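Local structure of Abbfa_003403 (Acinetobacter baumannii, 4ZXH) at residues Pro948-Ala951 / Leu955-Lys958; Ile878-Ile883 / Ala896-Lys901. The protein is a four-domain nonribosomal peptide synthetase that probably selects, condenses and releases amino acids carried on its phosphopantetheine arm. All blocks are in the same frame, centred on the assembly; numbering follows the deposited sequence.

Contact 1. Residues Pro948-Ala951 / Leu955-Lys958; sequences PMTA and LDRK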
loop_
_atom_site.group_PDB
_atom_site.type_symbol
_atom_site.label_atom_id
_atom_site.label_comp_id
_atom_site.label_asym_id
_atom_site.label_seq_id
_atom_site.Cartn_x
_atom_site.Cartn_y
_atom_site.Cartn_z
ATOM N N PRO A 948 25.258 1.550 -7.015
ATOM C CA PRO A 948 26.470 2.291 -6.626
ATOM C C PRO A 948 26.784 2.096 -5.153
ATOM O O PRO A 948 25.875 2.236 -4.328
ATOM C CB PRO A 948 26.103 3.763 -6.886
ATOM C CG PRO A 948 24.862 3.747 -7.721
ATOM C CD PRO A 948 24.149 2.450 -7.385
ATOM N N MET A 949 28.033 1.781 -4.827
ATOM C CA MET A 949 28.447 1.569 -3.438
ATOM C C MET A 949 29.333 2.718 -2.970
ATOM O O MET A 949 29.901 3.459 -3.786
ATOM C CB MET A 949 29.217 0.238 -3.267
ATOM C CG MET A 949 28.495 -1.036 -3.679
ATOM S SD MET A 949 27.246 -1.484 -2.469
ATOM C CE MET A 949 26.137 -2.531 -3.421
ATOM N N THR A 950 29.461 2.855 -1.653
ATOM C CA THR A 950 30.486 3.707 -1.060
ATOM C C THR A 950 31.777 2.904 -0.930
ATOM O O THR A 950 31.789 1.706 -1.201
ATOM C CB THR A 950 30.058 4.234 0.313
ATOM O OG1 THR A 950 29.965 3.149 1.249
ATOM C CG2 THR A 950 28.724 4.915 0.215
ATOM N N ALA A 951 32.868 3.546 -0.532
ATOM C CA ALA A 951 34.102 2.799 -0.315
ATOM C C ALA A 951 34.024 1.838 0.899
ATOM O O ALA A 951 34.813 0.891 0.976
ATOM C CB ALA A 951 35.256 3.752 -0.160
ATOM N N LEU A 955 25.340 1.129 0.350
ATOM C CA LEU A 955 24.630 1.739 -0.777
ATOM C C LEU A 955 24.808 3.254 -0.762
ATOM O O LEU A 955 24.574 3.921 0.265
ATOM C CB LEU A 955 23.138 1.397 -0.742
ATOM C CG LEU A 955 22.730 -0.049 -1.010
ATOM C CD1 LEU A 955 21.264 -0.225 -0.689
ATOM C CD2 LEU A 955 22.991 -0.399 -2.447
ATOM N N ASP A 956 25.216 3.794 -1.901
ATOM C CA ASP A 956 25.440 5.225 -2.026
ATOM C C ASP A 956 24.213 5.952 -2.593
ATOM O O ASP A 956 24.232 6.425 -3.733
ATOM C CB ASP A 956 26.663 5.472 -2.903
ATOM C CG ASP A 956 27.177 6.898 -2.801
ATOM O OD1 ASP A 956 26.626 7.656 -1.960
ATOM O OD2 ASP A 956 28.119 7.252 -3.564
ATOM N N ARG A 957 23.160 6.047 -1.785
ATOM C CA ARG A 957 21.878 6.624 -2.216
ATOM C C ARG A 957 21.970 7.997 -2.923
ATOM O O ARG A 957 21.213 8.261 -3.858
ATOM C CB ARG A 957 20.923 6.708 -1.007
ATOM C CG ARG A 957 20.357 5.339 -0.593
ATOM C CD ARG A 957 19.422 5.421 0.598
ATOM N NE ARG A 957 18.817 4.135 0.946
ATOM C CZ ARG A 957 19.477 3.127 1.514
ATOM N NH1 ARG A 957 20.778 3.243 1.781
ATOM N NH2 ARG A 957 18.840 1.995 1.803
ATOM N N LYS A 958 22.900 8.854 -2.502
ATOM C CA LYS A 958 23.081 10.157 -3.160
ATOM C C LYS A 958 23.511 10.019 -4.639
ATOM O O LYS A 958 23.338 10.948 -5.442
ATOM C CB LYS A 958 24.102 11.010 -2.387
#
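Pro948 and Asp956 are joined backbone to backbone across a short loop. Asp956 N donates to Pro948 O at 3.0 Å, and the bond is nearly straight, 172° at the hydrogen. Between them Met949 pairs with Leu955 in a single isolated beta bridge. The side chains meet in two places. Thr950 lays CG2 along CB and CG of Asp956, 3.8 Å from CB, with OD1 only slightly farther, at 4.1 Å. The torsion of Thr950 (chi1 67°) sets OG1 between the backbone N and the carbonyl carbon. OG1 there accepts a bond from Lys954 N, which leaves CG2 as the branch that faces Asp956. In Asp956 the carboxylate carbon is anti to the backbone N (chi1 -165°), which sets CG and OD1 beside that methyl. Its CB stays close to the Pro948 carbonyl, 3.6 Å from O. In the second place, the bent chain of Met949 brings CE to CD2 of Leu955 at 3.9 Å. Leu955 also packs on Phe947, and its N bonds to Glu742, in the larger part of the adenylation domain. The sequence of this loop resembles the A10 core motif of adenylation domains. The chemistry implies a loop closed by a backbone bond and small apolar touches, with a polar link to the neighbouring subdomain.

Contact 2. Residues Ile878-Ile883 / Ala896-Lys901; sequences IELGEI and AVVLVK
Leu880 packs on the peptide carbonyl of Val898, the flat group that takes part here. No ring, side-chain amide or carboxylate meets another across this contact, so nothing is stacked. CD1 of Leu880 lies 3.5 Å from Val898 O, and CB, CG and CD2 of the same leucine are also near that oxygen. The other contacts are between branched aliphatic side chains. Val898 points toward the helix and uses both its methyls. With chi1 at 179°, CG1 is anti to the backbone N and reaches both neighbours: CD2 of Leu880 at 3.8 Å and CD1 of Ile883 at 4.1 Å. The second methyl, CG2, meets CG2 of Ile883 at 3.8 Å. The side chains of Ile883 and Val898 cross at about a right angle. Further along the strand, Val900 adds a looser touch, its CG2 lying 4.2 Å from CD2 of Leu880. Leu910 of strand 907-916 touches Leu880, Ile883 and Val900, and Leu887, a turn further along the helix, covers Val898 and Ala896. Strand 893-903 is an outer strand of its three-stranded sheet. The amide of Val898 bonds to OE2 of Glu884, a helix side chain, while Val897, Leu899 and Lys901 bond to strand 907-916. The helix is thus packed on the sheet in the small C-terminal part of the adenylation domain. The contact itself contains no hydrogen bond, and its chemistry implies helix-to-sheet cohesion through apolar packing, with a glutamate from the helix meeting one outward amide.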
loop_
_atom_site.group_PDB
_atom_site.type_symbol
_atom_site.label_atom_id
_atom_site.label_comp_id
_atom_site.label_asym_id
_atom_site.label_seq_id
_atom_site.Cartn_x
_atom_site.Cartn_y
_atom_site.Cartn_z
ATOM N N ILE A 878 6.373 7.679 4.667
ATOM C CA ILE A 878 6.430 6.360 4.044
ATOM C C ILE A 878 7.528 5.526 4.698
ATOM O O ILE A 878 8.577 6.055 5.057
ATOM C CB ILE A 878 6.726 6.450 2.512
ATOM C CG1 ILE A 878 5.724 7.352 1.793
ATOM C CG2 ILE A 878 6.700 5.075 1.863
ATOM C CD1 ILE A 878 4.424 6.683 1.509
ATOM N N GLU A 879 7.284 4.230 4.856
ATOM C CA GLU A 879 8.334 3.294 5.236
ATOM C C GLU A 879 8.962 2.673 3.987
ATOM O O GLU A 879 8.524 1.605 3.539
ATOM C CB GLU A 879 7.773 2.197 6.141
ATOM C CG GLU A 879 7.761 2.563 7.597
ATOM C CD GLU A 879 9.149 2.860 8.131
ATOM O OE1 GLU A 879 10.072 2.050 7.888
ATOM O OE2 GLU A 879 9.317 3.907 8.791
ATOM N N LEU A 880 9.988 3.325 3.437
ATOM C CA LEU A 880 10.554 2.928 2.139
ATOM C C LEU A 880 10.906 1.439 2.068
ATOM O O LEU A 880 10.662 0.781 1.059
ATOM C CB LEU A 880 11.791 3.775 1.821
ATOM C CG LEU A 880 11.476 5.260 1.625
ATOM C CD1 LEU A 880 12.737 6.103 1.548
ATOM C CD2 LEU A 880 10.601 5.459 0.388
ATOM N N GLY A 881 11.442 0.904 3.154
ATOM C CA GLY A 881 11.850 -0.490 3.185
ATOM C C GLY A 881 10.733 -1.500 2.981
ATOM O O GLY A 881 10.989 -2.616 2.527
ATOM N N GLU A 882 9.494 -1.135 3.305
ATOM C CA GLU A 882 8.400 -2.063 3.064
ATOM C C GLU A 882 8.194 -2.204 1.568
ATOM O O GLU A 882 7.963 -3.314 1.060
ATOM C CB GLU A 882 7.127 -1.604 3.744
ATOM C CG GLU A 882 7.260 -1.534 5.249
ATOM C CD GLU A 882 6.003 -1.029 5.915
ATOM O OE1 GLU A 882 5.014 -0.785 5.192
ATOM O OE2 GLU A 882 6.006 -0.874 7.155
ATOM N N ILE A 883 8.307 -1.090 0.849
ATOM C CA ILE A 883 8.273 -1.163 -0.607
ATOM C C ILE A 883 9.437 -2.010 -1.129
ATOM O O ILE A 883 9.259 -2.833 -2.033
ATOM C CB ILE A 883 8.324 0.229 -1.244
ATOM C CG1 ILE A 883 7.362 1.179 -0.524
ATOM C CG2 ILE A 883 8.020 0.160 -2.746
ATOM C CD1 ILE A 883 7.378 2.599 -1.081
ATOM N N ALA A 896 16.672 -3.888 -4.576
ATOM C CA ALA A 896 15.784 -2.771 -4.853
ATOM C C ALA A 896 16.076 -1.640 -3.879
ATOM O O ALA A 896 16.397 -1.871 -2.720
ATOM C CB ALA A 896 14.305 -3.204 -4.766
ATOM N N VAL A 897 15.987 -0.415 -4.365
ATOM C CA VAL A 897 16.126 0.748 -3.516
ATOM C C VAL A 897 15.032 1.721 -3.925
ATOM O O VAL A 897 14.808 1.947 -5.121
ATOM C CB VAL A 897 17.527 1.394 -3.656
ATOM C CG1 VAL A 897 17.519 2.833 -3.173
ATOM C CG2 VAL A 897 18.564 0.591 -2.913
ATOM N N VAL A 898 14.333 2.275 -2.946
ATOM C CA VAL A 898 13.252 3.206 -3.223
ATOM C C VAL A 898 13.577 4.537 -2.576
ATOM O O VAL A 898 13.920 4.586 -1.393
ATOM C CB VAL A 898 11.896 2.676 -2.702
ATOM C CG1 VAL A 898 10.790 3.668 -2.984
ATOM C CG2 VAL A 898 11.568 1.337 -3.332
ATOM N N LEU A 899 13.493 5.617 -3.344
ATOM C CA LEU A 899 13.759 6.947 -2.788
ATOM C C LEU A 899 12.596 7.884 -3.035
ATOM O O LEU A 899 11.780 7.666 -3.942
ATOM C CB LEU A 899 15.035 7.571 -3.383
ATOM C CG LEU A 899 16.329 6.747 -3.395
ATOM C CD1 LEU A 899 17.461 7.506 -4.104
ATOM C CD2 LEU A 899 16.736 6.328 -1.994
ATOM N N VAL A 900 12.525 8.935 -2.229
ATOM C CA VAL A 900 11.608 10.022 -2.516
ATOM C C VAL A 900 12.384 11.101 -3.268
ATOM O O VAL A 900 13.497 11.448 -2.865
ATOM C CB VAL A 900 10.984 10.597 -1.225
ATOM C CG1 VAL A 900 10.109 11.799 -1.545
ATOM C CG2 VAL A 900 10.183 9.523 -0.490
ATOM N N LYS A 901 11.819 11.605 -4.366
ATOM C CA LYS A 901 12.433 12.711 -5.114
ATOM C C LYS A 901 11.439 13.845 -5.320
ATOM O O LYS A 901 10.226 13.620 -5.308
ATOM C CB LYS A 901 12.957 12.242 -6.469
ATOM C CG LYS A 901 14.084 11.225 -6.410
ATOM C CD LYS A 901 15.402 11.813 -5.934
ATOM C CE LYS A 901 16.478 10.730 -5.944
ATOM N NZ LYS A 901 17.829 11.223 -5.574
#

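In the fold
Both contacts lie in the C-terminal part of the adenylation domain, their centres 16 Å apart. Contact 2 is the more buried and joins helix 880-888 to strand 893-903 mainly by aliphatic packing, with the bond from the Val898 amide to Glu884 beside it. Contact 1 is a surface contact within one loop after strand 940-943. It includes one backbone hydrogen bond, whereas contact 2 has none across its segments. They use opposite faces of strand 893-903: Val898 points toward the helix, whereas Val897 and Leu899 point away from it and meet the loop. Leu955 CD1 packs on Val897 CG2 at 3.6 Å, and Arg957 O lies by Leu899. The strand is therefore the shared element, covered by helix and loop.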